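Local coordinates for protein sarcosine oxidase (Pyrococcus horikoshii, PDB 1Y56) that probably catalyses the dehydrogenation of L-proline as the FAD-binding beta subunit of an enzyme complex that also holds FMN, at residues 90-95 and 131-136; 173-178 and 210-215; 309-314 and 366-371; 345-350 and 357-362. All blocks are in the same frame, centred on the assembly; numbering follows the deposited sequence.

Contact 1 of 4, residues 90-95 and 131-136; sequences LLYDDE and ISEVIA
Val134 pushes its two methyl branches into the hollow formed by Leu90, the Leu91 carbonyl and the Tyr92 ring. CG1, anti to the backbone N (chi1 -171°), lies beside Leu91 O and comes within 4.2 Å of Leu90 CD2. CG2 turns instead to the ring and meets Tyr92 CE1 at 3.9 Å, obliquely. Glu133 O sits at the edge of the same ring, near its plane and next to CD1. Beside these bumps the backbones join: Leu91 N donates to Ala136 O (2.9 Å), and Leu91 O accepts from Ile135 N (2.8 Å). Two residues, Ile135 and Ala136, thus face the single Leu91, a classic beta bulge where strand 136-140 begins its antiparallel pairing with strand 87-91 in the large mixed sheet. Leu91 and Ala136 project on one face of that sheet, CD2 of Leu91 4.1 Å from CB of Ala136, and both meet Leu116 of the adjoining strand. Ile135 fits its CG2 beside Tyr92 O, while its CD1 settles against the Asp93 backbone just before helix 94-109. There Asp94 OD1 flanks the same methyl, the two side chains crossing at about a right angle. Tyr92 OH is hydrogen-bonded to Ser244, and Glu133 OE1 to Tyr247 OH.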
loop_
_atom_site.group_PDB
_atom_site.type_symbol
_atom_site.label_atom_id
_atom_site.label_comp_id
_atom_site.label_asym_id
_atom_site.label_seq_id
_atom_site.Cartn_x
_atom_site.Cartn_y
_atom_site.Cartn_z
ATOM N N LEU B 90 -47.830 25.462 -31.887
ATOM C CA LEU B 90 -47.567 26.431 -32.958
ATOM C C LEU B 90 -47.473 25.766 -34.327
ATOM O O LEU B 90 -46.764 24.783 -34.486
ATOM C CB LEU B 90 -46.279 27.211 -32.700
ATOM C CG LEU B 90 -46.091 27.916 -31.363
ATOM C CD1 LEU B 90 -44.658 28.400 -31.243
ATOM C CD2 LEU B 90 -47.094 29.049 -31.221
ATOM N N LEU B 91 -48.174 26.320 -35.313
ATOM C CA LEU B 91 -48.168 25.798 -36.683
ATOM C C LEU B 91 -47.534 26.792 -37.658
ATOM O O LEU B 91 -47.676 28.003 -37.507
ATOM C CB LEU B 91 -49.595 25.475 -37.124
ATOM C CG LEU B 91 -50.394 24.277 -36.595
ATOM C CD1 LEU B 91 -49.834 23.582 -35.360
ATOM C CD2 LEU B 91 -51.816 24.735 -36.330
ATOM N N TYR B 92 -46.848 26.268 -38.671
ATOM C CA TYR B 92 -46.070 27.113 -39.597
ATOM C C TYR B 92 -46.365 26.930 -41.076
ATOM O O TYR B 92 -45.929 27.752 -41.873
ATOM C CB TYR B 92 -44.573 26.911 -39.389
ATOM C CG TYR B 92 -44.142 27.053 -37.966
ATOM C CD1 TYR B 92 -43.620 28.251 -37.501
ATOM C CD2 TYR B 92 -44.255 25.986 -37.075
ATOM C CE1 TYR B 92 -43.211 28.386 -36.183
ATOM C CE2 TYR B 92 -43.854 26.111 -35.763
ATOM C CZ TYR B 92 -43.328 27.310 -35.324
ATOM O OH TYR B 92 -42.929 27.439 -34.023
ATOM N N ASP B 93 -47.067 25.861 -41.447
ATOM C CA ASP B 93 -47.422 25.636 -42.854
ATOM C C ASP B 93 -48.736 24.871 -43.074
ATOM O O ASP B 93 -49.307 24.295 -42.140
ATOM C CB ASP B 93 -46.261 25.006 -43.640
ATOM C CG ASP B 93 -45.713 23.751 -42.983
ATOM O OD1 ASP B 93 -44.489 23.710 -42.701
ATOM O OD2 ASP B 93 -46.500 22.806 -42.743
ATOM N N ASP B 94 -49.195 24.880 -44.326
ATOM C CA ASP B 94 -50.490 24.323 -44.720
ATOM C C ASP B 94 -50.526 22.831 -44.474
ATOM O O ASP B 94 -51.547 22.282 -44.072
ATOM C CB ASP B 94 -50.752 24.618 -46.194
ATOM C CG ASP B 94 -50.559 26.096 -46.545
ATOM O OD1 ASP B 94 -50.292 26.918 -45.632
ATOM O OD2 ASP B 94 -50.680 26.441 -47.744
ATOM N N GLU B 95 -49.398 22.184 -44.733
ATOM C CA GLU B 95 -49.180 20.828 -44.286
ATOM C C GLU B 95 -49.706 20.627 -42.852
ATOM O O GLU B 95 -50.652 19.853 -42.628
ATOM C CB GLU B 95 -47.682 20.496 -44.367
ATOM C CG GLU B 95 -47.261 19.773 -45.639
ATOM C CD GLU B 95 -48.003 18.442 -45.821
ATOM O OE1 GLU B 95 -48.382 18.130 -46.978
ATOM O OE2 GLU B 95 -48.222 17.717 -44.808
ATOM N N ILE B 131 -43.961 35.824 -33.467
ATOM C CA ILE B 131 -45.123 35.408 -34.235
ATOM C C ILE B 131 -44.867 35.392 -35.737
ATOM O O ILE B 131 -45.696 34.931 -36.510
ATOM C CB ILE B 131 -46.409 36.193 -33.770
ATOM C CG1 ILE B 131 -47.500 35.196 -33.429
ATOM C CG2 ILE B 131 -46.881 37.294 -34.744
ATOM C CD1 ILE B 131 -47.020 34.116 -32.472
ATOM N N SER B 132 -43.672 35.826 -36.121
ATOM C CA SER B 132 -43.352 36.129 -37.514
ATOM C C SER B 132 -43.534 35.010 -38.516
ATOM O O SER B 132 -43.835 35.290 -39.667
ATOM C CB SER B 132 -41.960 36.766 -37.660
ATOM O OG SER B 132 -40.977 36.037 -36.963
ATOM N N GLU B 133 -43.352 33.758 -38.123
ATOM C CA GLU B 133 -43.573 32.679 -39.099
ATOM C C GLU B 133 -44.614 31.639 -38.692
ATOM O O GLU B 133 -44.782 30.625 -39.371
ATOM C CB GLU B 133 -42.260 32.027 -39.528
ATOM C CG GLU B 133 -41.365 31.577 -38.393
ATOM C CD GLU B 133 -39.964 31.185 -38.866
ATOM O OE1 GLU B 133 -39.000 31.399 -38.083
ATOM O OE2 GLU B 133 -39.821 30.662 -40.008
ATOM N N VAL B 134 -45.309 31.912 -37.589
ATOM C CA VAL B 134 -46.436 31.103 -37.131
ATOM C C VAL B 134 -47.669 31.509 -37.921
ATOM O O VAL B 134 -47.976 32.690 -38.022
ATOM C CB VAL B 134 -46.729 31.353 -35.648
ATOM C CG1 VAL B 134 -47.747 30.347 -35.129
ATOM C CG2 VAL B 134 -45.439 31.311 -34.834
ATOM N N ILE B 135 -48.379 30.538 -38.482
ATOM C CA ILE B 135 -49.521 30.858 -39.353
ATOM C C ILE B 135 -50.872 30.525 -38.699
ATOM O O ILE B 135 -51.903 31.129 -39.016
ATOM C CB ILE B 135 -49.377 30.240 -40.787
ATOM C CG1 ILE B 135 -49.647 28.729 -40.787
ATOM C CG2 ILE B 135 -48.002 30.610 -41.411
ATOM C CD1 ILE B 135 -49.944 28.173 -42.171
ATOM N N ALA B 136 -50.845 29.569 -37.782
ATOM C CA ALA B 136 -51.962 29.312 -36.903
ATOM C C ALA B 136 -51.409 28.622 -35.665
ATOM O O ALA B 136 -50.211 28.341 -35.583
ATOM C CB ALA B 136 -53.003 28.450 -37.596
#

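Contact 2 of 4, residues 173-178 and 210-215; sequences KGFLIE and AMAGIK
With CG set beside the backbone N in both residues (chi1 -70° in Phe175, -66° in Met211), the Phe175 ring is laid against the last turn of helix 205-212 and the extended Met211 chain runs to the Lys173 carbonyl. The helix ends here in a Schellman motif, with Gly213 at positive phi and its N bonded to Ala210 O. The strand opposite, 172-177, is an outer one of a three-stranded antiparallel sheet, carrying a classic beta bulge in which Lys173 and Gly174 both face Lys186. The CD2 and CE2 atoms of the Phe175 ring do most of the touching: CE2 lies 3.8 Å from Met211 CB and 3.7 Å from Ala212 CB, and Met211 O stands at the ring edge, near its plane. Replacing Phe175 by alanine removes the ring and would probably leave a gap between strand and helix end, with Met211 CB and Ala212 CB left without their apolar neighbour. The side chain of Met211 also comes to about 4 Å from the bound FAD and packs on an apolar side chain of another protein chain. Leu324, from a loop, borders Ile177 and Ala212. Farther along the strand the CD1 methyl of Ile177 ends beside Ala212 O.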
loop_
_atom_site.group_PDB
_atom_site.type_symbol
_atom_site.label_atom_id
_atom_site.label_comp_id
_atom_site.label_asym_id
_atom_site.label_seq_id
_atom_site.Cartn_x
_atom_site.Cartn_y
_atom_site.Cartn_z
ATOM N N LYS B 173 -37.561 -8.935 -6.941
ATOM C CA LYS B 173 -36.510 -9.716 -7.566
ATOM C C LYS B 173 -37.046 -10.957 -8.288
ATOM O O LYS B 173 -36.466 -11.381 -9.278
ATOM C CB LYS B 173 -35.433 -10.063 -6.528
ATOM C CG LYS B 173 -34.331 -8.988 -6.419
ATOM C CD LYS B 173 -33.840 -8.728 -4.974
ATOM C CE LYS B 173 -32.817 -9.763 -4.450
ATOM N NZ LYS B 173 -33.419 -11.104 -4.208
ATOM N N GLY B 174 -38.150 -11.523 -7.802
ATOM C CA GLY B 174 -38.767 -12.700 -8.423
ATOM C C GLY B 174 -40.242 -12.909 -8.104
ATOM O O GLY B 174 -40.879 -12.080 -7.446
ATOM N N PHE B 175 -40.792 -14.020 -8.587
ATOM C CA PHE B 175 -42.170 -14.395 -8.306
ATOM C C PHE B 175 -42.234 -15.853 -7.902
ATOM O O PHE B 175 -41.535 -16.683 -8.475
ATOM C CB PHE B 175 -43.038 -14.221 -9.549
ATOM C CG PHE B 175 -43.264 -12.796 -9.947
ATOM C CD1 PHE B 175 -44.303 -12.064 -9.393
ATOM C CD2 PHE B 175 -42.454 -12.190 -10.892
ATOM C CE1 PHE B 175 -44.523 -10.743 -9.766
ATOM C CE2 PHE B 175 -42.671 -10.870 -11.271
ATOM C CZ PHE B 175 -43.707 -10.146 -10.705
ATOM N N LEU B 176 -43.073 -16.167 -6.918
ATOM C CA LEU B 176 -43.445 -17.545 -6.651
ATOM C C LEU B 176 -44.654 -17.861 -7.497
ATOM O O LEU B 176 -45.751 -17.367 -7.238
ATOM C CB LEU B 176 -43.786 -17.745 -5.183
ATOM C CG LEU B 176 -42.623 -18.045 -4.246
ATOM C CD1 LEU B 176 -41.851 -16.763 -3.913
ATOM C CD2 LEU B 176 -43.136 -18.739 -2.978
ATOM N N ILE B 177 -44.442 -18.661 -8.533
ATOM C CA ILE B 177 -45.524 -19.071 -9.417
ATOM C C ILE B 177 -45.708 -20.574 -9.313
ATOM O O ILE B 177 -44.813 -21.335 -9.669
ATOM C CB ILE B 177 -45.268 -18.643 -10.877
ATOM C CG1 ILE B 177 -45.216 -17.115 -10.971
ATOM C CG2 ILE B 177 -46.347 -19.206 -11.798
ATOM C CD1 ILE B 177 -44.711 -16.594 -12.289
ATOM N N GLU B 178 -46.863 -20.986 -8.796
ATOM C CA GLU B 178 -47.196 -22.406 -8.625
ATOM C C GLU B 178 -47.513 -23.054 -9.957
ATOM O O GLU B 178 -46.609 -23.526 -10.654
ATOM C CB GLU B 178 -48.390 -22.585 -7.684
ATOM C CG GLU B 178 -48.372 -23.881 -6.868
ATOM C CD GLU B 178 -47.427 -23.801 -5.664
ATOM O OE1 GLU B 178 -47.900 -24.035 -4.523
ATOM O OE2 GLU B 178 -46.222 -23.498 -5.860
ATOM N N ALA B 210 -39.785 -10.404 -17.382
ATOM C CA ALA B 210 -38.817 -11.477 -17.309
ATOM C C ALA B 210 -38.946 -12.305 -16.031
ATOM O O ALA B 210 -38.969 -13.531 -16.096
ATOM C CB ALA B 210 -37.432 -10.919 -17.422
ATOM N N MET B 211 -39.025 -11.643 -14.876
ATOM C CA MET B 211 -39.124 -12.334 -13.595
ATOM C C MET B 211 -40.404 -13.135 -13.496
ATOM O O MET B 211 -40.470 -14.122 -12.764
ATOM C CB MET B 211 -39.110 -11.345 -12.450
ATOM C CG MET B 211 -37.838 -10.606 -12.278
ATOM S SD MET B 211 -38.208 -9.200 -11.224
ATOM C CE MET B 211 -36.809 -8.119 -11.554
ATOM N N ALA B 212 -41.424 -12.683 -14.221
ATOM C CA ALA B 212 -42.738 -13.307 -14.200
ATOM C C ALA B 212 -42.837 -14.442 -15.209
ATOM O O ALA B 212 -43.802 -15.209 -15.190
ATOM C CB ALA B 212 -43.808 -12.270 -14.477
ATOM N N GLY B 213 -41.852 -14.534 -16.098
ATOM C CA GLY B 213 -41.852 -15.545 -17.155
ATOM C C GLY B 213 -42.842 -15.283 -18.281
ATOM O O GLY B 213 -43.207 -16.200 -19.008
ATOM N N ILE B 214 -43.270 -14.032 -18.440
ATOM C CA ILE B 214 -44.196 -13.657 -19.511
ATOM C C ILE B 214 -43.521 -13.872 -20.856
ATOM O O ILE B 214 -42.486 -13.268 -21.136
ATOM C CB ILE B 214 -44.647 -12.179 -19.391
ATOM C CG1 ILE B 214 -45.252 -11.899 -18.010
ATOM C CG2 ILE B 214 -45.612 -11.803 -20.507
ATOM C CD1 ILE B 214 -46.258 -12.944 -17.529
ATOM N N LYS B 215 -44.112 -14.736 -21.678
ATOM C CA LYS B 215 -43.574 -15.069 -23.006
ATOM C C LYS B 215 -44.123 -14.202 -24.152
ATOM O O LYS B 215 -43.623 -14.292 -25.277
ATOM C CB LYS B 215 -43.808 -16.554 -23.329
ATOM C CG LYS B 215 -43.185 -17.551 -22.349
ATOM C CD LYS B 215 -41.726 -17.857 -22.705
ATOM C CE LYS B 215 -41.261 -19.144 -22.038
ATOM N NZ LYS B 215 -42.295 -20.219 -22.215
#

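Contact 3 of 4, residues 309-314 and 366-371; sequences AKTPDS and PYRFER
A type I turn from Thr311 to Ser314, following strand 299-310, brings Pro312 to face Phe369 in segment 366-371, whose backbone angles are helical although the regular bonds are missing. Asp313 and Arg368 come from opposite directions and meet in a side-on salt bridge: NE of Arg368 donates to Asp313 OD1 at 2.7 Å, and NH2 of Arg368 to Asp313 OD2 at 3.1 Å. Both bonds are nearly straight and use syn lone pairs, with carboxylate and guanidinium planes 11° apart. Arg368, its CG between the backbone N and the carbonyl carbon (chi1 72°) and its chain then extended to NE, carries CG over the centre of one face of the Phe369 ring and sets a guanidinium face against Phe369 CZ. Phe369 CE1 lies 3.8 Å from Pro312 CD, and Phe369 CZ 4.0 Å from Thr311 CB. A leucine in place of Arg368 would probably leave the Asp313 carboxylate without its countercharge and freer to turn. Further bonds hold the pair: NH1 of Arg368 to Asp365 O, its NH2 also to Pro316 O, and Asp313 OD1 to Arg375 N. The paired charges and added bonds are likely to favour the ionised forms and restrict rotation, joining the C-terminal tail to the turn.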
loop_
_atom_site.group_PDB
_atom_site.type_symbol
_atom_site.label_atom_id
_atom_site.label_comp_id
_atom_site.label_asym_id
_atom_site.label_seq_id
_atom_site.Cartn_x
_atom_site.Cartn_y
_atom_site.Cartn_z
ATOM N N ALA B 309 -40.265 5.435 -21.564
ATOM C CA ALA B 309 -40.424 4.000 -21.778
ATOM C C ALA B 309 -41.233 3.811 -23.053
ATOM O O ALA B 309 -42.472 3.819 -23.018
ATOM C CB ALA B 309 -41.100 3.338 -20.599
ATOM N N LYS B 310 -40.523 3.660 -24.177
ATOM C CA LYS B 310 -41.134 3.645 -25.508
ATOM C C LYS B 310 -41.655 2.282 -25.970
ATOM O O LYS B 310 -40.994 1.262 -25.770
ATOM C CB LYS B 310 -40.147 4.193 -26.539
ATOM C CG LYS B 310 -40.154 5.716 -26.670
ATOM C CD LYS B 310 -39.460 6.198 -27.951
ATOM C CE LYS B 310 -40.248 5.839 -29.219
ATOM N NZ LYS B 310 -39.535 6.262 -30.468
ATOM N N THR B 311 -42.839 2.281 -26.583
ATOM C CA THR B 311 -43.307 1.155 -27.389
ATOM C C THR B 311 -43.275 1.542 -28.868
ATOM O O THR B 311 -43.177 2.732 -29.194
ATOM C CB THR B 311 -44.739 0.743 -27.036
ATOM O OG1 THR B 311 -45.622 1.849 -27.259
ATOM C CG2 THR B 311 -44.832 0.270 -25.592
ATOM N N PRO B 312 -43.364 0.549 -29.772
ATOM C CA PRO B 312 -43.316 0.806 -31.210
ATOM C C PRO B 312 -44.389 1.757 -31.732
ATOM O O PRO B 312 -44.194 2.378 -32.779
ATOM C CB PRO B 312 -43.512 -0.578 -31.820
ATOM C CG PRO B 312 -43.054 -1.502 -30.780
ATOM C CD PRO B 312 -43.479 -0.890 -29.495
ATOM N N ASP B 313 -45.509 1.870 -31.022
ATOM C CA ASP B 313 -46.561 2.793 -31.434
ATOM C C ASP B 313 -46.801 3.902 -30.413
ATOM O O ASP B 313 -47.870 4.502 -30.391
ATOM C CB ASP B 313 -47.861 2.050 -31.770
ATOM C CG ASP B 313 -48.460 1.329 -30.571
ATOM O OD1 ASP B 313 -49.407 0.529 -30.776
ATOM O OD2 ASP B 313 -47.999 1.546 -29.429
ATOM N N SER B 314 -45.816 4.173 -29.563
ATOM C CA SER B 314 -45.933 5.247 -28.569
ATOM C C SER B 314 -47.190 5.221 -27.691
ATOM O O SER B 314 -47.591 6.257 -27.175
ATOM C CB SER B 314 -45.808 6.617 -29.236
ATOM O OG SER B 314 -44.463 6.855 -29.612
ATOM N N PRO B 366 -52.050 -5.118 -24.433
ATOM C CA PRO B 366 -50.760 -5.785 -24.293
ATOM C C PRO B 366 -50.464 -6.761 -25.423
ATOM O O PRO B 366 -49.303 -6.963 -25.773
ATOM C CB PRO B 366 -50.925 -6.567 -22.998
ATOM C CG PRO B 366 -51.861 -5.758 -22.201
ATOM C CD PRO B 366 -52.829 -5.178 -23.182
ATOM N N TYR B 367 -51.506 -7.361 -25.984
ATOM C CA TYR B 367 -51.325 -8.358 -27.028
ATOM C C TYR B 367 -51.191 -7.782 -28.441
ATOM O O TYR B 367 -50.889 -8.515 -29.390
ATOM C CB TYR B 367 -52.444 -9.401 -26.966
ATOM C CG TYR B 367 -52.418 -10.210 -25.693
ATOM C CD1 TYR B 367 -51.522 -11.275 -25.529
ATOM C CD2 TYR B 367 -53.281 -9.911 -24.648
ATOM C CE1 TYR B 367 -51.496 -12.023 -24.352
ATOM C CE2 TYR B 367 -53.266 -10.655 -23.473
ATOM C CZ TYR B 367 -52.373 -11.707 -23.326
ATOM O OH TYR B 367 -52.368 -12.423 -22.142
ATOM N N ARG B 368 -51.384 -6.480 -28.591
ATOM C CA ARG B 368 -51.424 -5.912 -29.932
ATOM C C ARG B 368 -50.153 -6.145 -30.736
ATOM O O ARG B 368 -50.210 -6.239 -31.955
ATOM C CB ARG B 368 -51.807 -4.421 -29.915
ATOM C CG ARG B 368 -50.760 -3.450 -29.402
ATOM C CD ARG B 368 -51.336 -2.044 -29.391
ATOM N NE ARG B 368 -50.434 -1.039 -28.827
ATOM C CZ ARG B 368 -50.270 -0.810 -27.524
ATOM N NH1 ARG B 368 -50.925 -1.528 -26.620
ATOM N NH2 ARG B 368 -49.438 0.135 -27.123
ATOM N N PHE B 369 -49.018 -6.252 -30.050
ATOM C CA PHE B 369 -47.715 -6.213 -30.716
ATOM C C PHE B 369 -47.370 -7.525 -31.396
ATOM O O PHE B 369 -46.898 -7.524 -32.536
ATOM C CB PHE B 369 -46.605 -5.815 -29.742
ATOM C CG PHE B 369 -46.867 -4.536 -29.015
ATOM C CD1 PHE B 369 -46.791 -3.320 -29.675
ATOM C CD2 PHE B 369 -47.189 -4.549 -27.662
ATOM C CE1 PHE B 369 -47.037 -2.132 -29.007
ATOM C CE2 PHE B 369 -47.436 -3.363 -26.977
ATOM C CZ PHE B 369 -47.355 -2.153 -27.648
ATOM N N GLU B 370 -47.606 -8.632 -30.692
ATOM C CA GLU B 370 -47.409 -9.950 -31.270
ATOM C C GLU B 370 -48.442 -10.180 -32.360
ATOM O O GLU B 370 -48.107 -10.683 -33.425
ATOM C CB GLU B 370 -47.433 -11.060 -30.214
ATOM C CG GLU B 370 -48.805 -11.536 -29.754
ATOM C CD GLU B 370 -48.731 -12.653 -28.708
ATOM O OE1 GLU B 370 -49.803 -13.077 -28.223
ATOM O OE2 GLU B 370 -47.613 -13.108 -28.361
ATOM N N ARG B 371 -49.684 -9.774 -32.108
ATOM C CA ARG B 371 -50.729 -9.831 -33.123
ATOM C C ARG B 371 -50.438 -8.973 -34.357
ATOM O O ARG B 371 -51.190 -9.022 -35.322
ATOM C CB ARG B 371 -52.073 -9.408 -32.532
ATOM C CG ARG B 371 -53.066 -10.546 -32.329
ATOM C CD ARG B 371 -53.105 -11.094 -30.887
ATOM N NE ARG B 371 -53.845 -10.259 -29.920
ATOM C CZ ARG B 371 -54.673 -9.236 -30.198
ATOM N NH1 ARG B 371 -55.250 -8.583 -29.195
ATOM N NH2 ARG B 371 -54.938 -8.856 -31.451
#

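Contact 4 of 4, residues 345-350 and 357-362; sequences GEMVAE and TKLPVE
Met347 supplies most of the apolar contact, reaching from helix 337-354 into the bend made by residues 357-361. Its chain turns at chi3 (148°), which puts CE between Leu359 CB and Val361, 3.8 Å from Val361 CB. Met347 crosses Leu359 at about a right angle and runs antiparallel alongside Val361. Thr357 adds its CG2 methyl, which rests beside Met347 O and 3.8 Å from Glu350 CB. Among polar contacts, a single hydrogen bond joins the segments: Lys358 N to Glu350 OE1, 3.0 Å, met on the syn side but 25° out of the carboxylate plane. Within the loop Thr357 OG1 donates to Leu359 O at 2.7 Å, and an inverse gamma turn centred on Pro360 bends the loop again. Glu346 forms a salt bridge with Arg66 while its OE2 lies 3.6 Å from Leu359 CD2; OE2 of Glu350 has a long, weak ion pair with Arg27. Helix 58-78 borders the contact, touching Met347 through Val63 and Pro360 through Ala59. The bond from Lys358 N to Glu350 OE1 thus holds the returning loop to its helix, and the weak pairing with Arg27 might add a little to favouring the charged form of Glu350.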
loop_
_atom_site.group_PDB
_atom_site.type_symbol
_atom_site.label_atom_id
_atom_site.label_comp_id
_atom_site.label_asym_id
_atom_site.label_seq_id
_atom_site.Cartn_x
_atom_site.Cartn_y
_atom_site.Cartn_z
ATOM N N GLY B 345 -55.261 4.782 -13.520
ATOM C CA GLY B 345 -55.555 4.304 -12.177
ATOM C C GLY B 345 -56.975 3.777 -12.180
ATOM O O GLY B 345 -57.217 2.601 -11.875
ATOM N N GLU B 346 -57.903 4.648 -12.569
ATOM C CA GLU B 346 -59.308 4.288 -12.719
ATOM C C GLU B 346 -59.511 3.031 -13.582
ATOM O O GLU B 346 -60.187 2.101 -13.150
ATOM C CB GLU B 346 -60.088 5.470 -13.295
ATOM C CG GLU B 346 -61.591 5.423 -13.070
ATOM C CD GLU B 346 -62.287 6.676 -13.592
ATOM O OE1 GLU B 346 -62.625 7.552 -12.750
ATOM O OE2 GLU B 346 -62.476 6.789 -14.835
ATOM N N MET B 347 -58.923 2.997 -14.778
ATOM C CA MET B 347 -59.046 1.835 -15.668
ATOM C C MET B 347 -58.561 0.522 -15.042
ATOM O O MET B 347 -59.283 -0.470 -15.057
ATOM C CB MET B 347 -58.271 2.065 -16.962
ATOM C CG MET B 347 -58.974 2.903 -17.990
ATOM S SD MET B 347 -57.779 3.429 -19.228
ATOM C CE MET B 347 -58.814 3.490 -20.667
ATOM N N VAL B 348 -57.332 0.524 -14.520
ATOM C CA VAL B 348 -56.726 -0.669 -13.934
ATOM C C VAL B 348 -57.566 -1.145 -12.757
ATOM O O VAL B 348 -57.857 -2.328 -12.657
ATOM C CB VAL B 348 -55.242 -0.436 -13.520
ATOM C CG1 VAL B 348 -54.697 -1.605 -12.693
ATOM C CG2 VAL B 348 -54.371 -0.196 -14.747
ATOM N N ALA B 349 -57.975 -0.222 -11.886
ATOM C CA ALA B 349 -58.865 -0.555 -10.767
ATOM C C ALA B 349 -60.093 -1.330 -11.262
ATOM O O ALA B 349 -60.361 -2.432 -10.798
ATOM C CB ALA B 349 -59.288 0.700 -10.025
ATOM N N GLU B 350 -60.801 -0.760 -12.234
ATOM C CA GLU B 350 -61.976 -1.379 -12.825
ATOM C C GLU B 350 -61.698 -2.738 -13.451
ATOM O O GLU B 350 -62.501 -3.656 -13.314
ATOM C CB GLU B 350 -62.612 -0.444 -13.847
ATOM C CG GLU B 350 -63.382 0.717 -13.230
ATOM C CD GLU B 350 -63.881 1.719 -14.262
ATOM O OE1 GLU B 350 -63.736 1.470 -15.483
ATOM O OE2 GLU B 350 -64.425 2.770 -13.846
ATOM N N THR B 357 -63.934 -1.882 -18.188
ATOM C CA THR B 357 -63.798 -0.449 -17.896
ATOM C C THR B 357 -64.721 0.430 -18.722
ATOM O O THR B 357 -65.011 0.133 -19.889
ATOM C CB THR B 357 -62.351 0.078 -18.144
ATOM O OG1 THR B 357 -62.055 0.069 -19.551
ATOM C CG2 THR B 357 -61.320 -0.760 -17.407
ATOM N N LYS B 358 -65.143 1.535 -18.112
ATOM C CA LYS B 358 -65.913 2.574 -18.796
ATOM C C LYS B 358 -65.168 3.048 -20.067
ATOM O O LYS B 358 -65.688 2.902 -21.180
ATOM C CB LYS B 358 -66.206 3.726 -17.815
ATOM C CG LYS B 358 -67.581 4.385 -17.957
ATOM C CD LYS B 358 -67.514 5.697 -18.769
ATOM C CE LYS B 358 -68.742 6.610 -18.527
ATOM N NZ LYS B 358 -68.956 6.912 -17.066
ATOM N N LEU B 359 -63.939 3.559 -19.887
ATOM C CA LEU B 359 -63.064 4.011 -20.986
ATOM C C LEU B 359 -62.616 2.872 -21.928
ATOM O O LEU B 359 -62.690 1.697 -21.566
ATOM C CB LEU B 359 -61.820 4.712 -20.423
ATOM C CG LEU B 359 -61.674 6.126 -19.816
ATOM C CD1 LEU B 359 -62.209 7.268 -20.720
ATOM C CD2 LEU B 359 -62.255 6.195 -18.405
ATOM N N PRO B 360 -62.141 3.226 -23.142
ATOM C CA PRO B 360 -61.663 2.276 -24.151
ATOM C C PRO B 360 -60.248 1.724 -23.885
ATOM O O PRO B 360 -59.326 1.969 -24.669
ATOM C CB PRO B 360 -61.663 3.118 -25.428
ATOM C CG PRO B 360 -61.365 4.466 -24.961
ATOM C CD PRO B 360 -62.055 4.612 -23.638
ATOM N N VAL B 361 -60.097 0.965 -22.800
ATOM C CA VAL B 361 -58.804 0.413 -22.388
ATOM C C VAL B 361 -58.198 -0.527 -23.428
ATOM O O VAL B 361 -56.979 -0.694 -23.467
ATOM C CB VAL B 361 -58.892 -0.279 -20.983
ATOM C CG1 VAL B 361 -59.626 -1.599 -21.057
ATOM C CG2 VAL B 361 -57.519 -0.477 -20.366
ATOM N N GLU B 362 -59.031 -1.112 -24.286
ATOM C CA GLU B 362 -58.544 -2.101 -25.261
ATOM C C GLU B 362 -57.602 -1.533 -26.339
ATOM O O GLU B 362 -56.858 -2.281 -26.968
ATOM C CB GLU B 362 -59.686 -2.948 -25.864
ATOM C CG GLU B 362 -60.766 -2.176 -26.631
ATOM C CD GLU B 362 -61.724 -1.387 -25.719
ATOM O OE1 GLU B 362 -62.368 -0.440 -26.239
ATOM O OE2 GLU B 362 -61.829 -1.701 -24.498
#

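How the contacts relate
Followed from the N terminus, contact 1 closes first, bringing 131-136 back to strand 87-91 across helix 94-109 and the strand and helix after it. Contact 2 follows in series: its loop runs from strand 172-177 through the small antiparallel sheet to the end of helix 205-212, on the opposite side of the chain's centre, about 51 Å from contact 1 between centres. Contact 3 opens at the end of strand 299-310, in the sheet that contact 1 also reaches, and closes near the C terminus. Contact 4 is nested within that loop, folding the chain back onto helix 337-354 shortly before residues 366-371 meet 309-314. None of the loops cross.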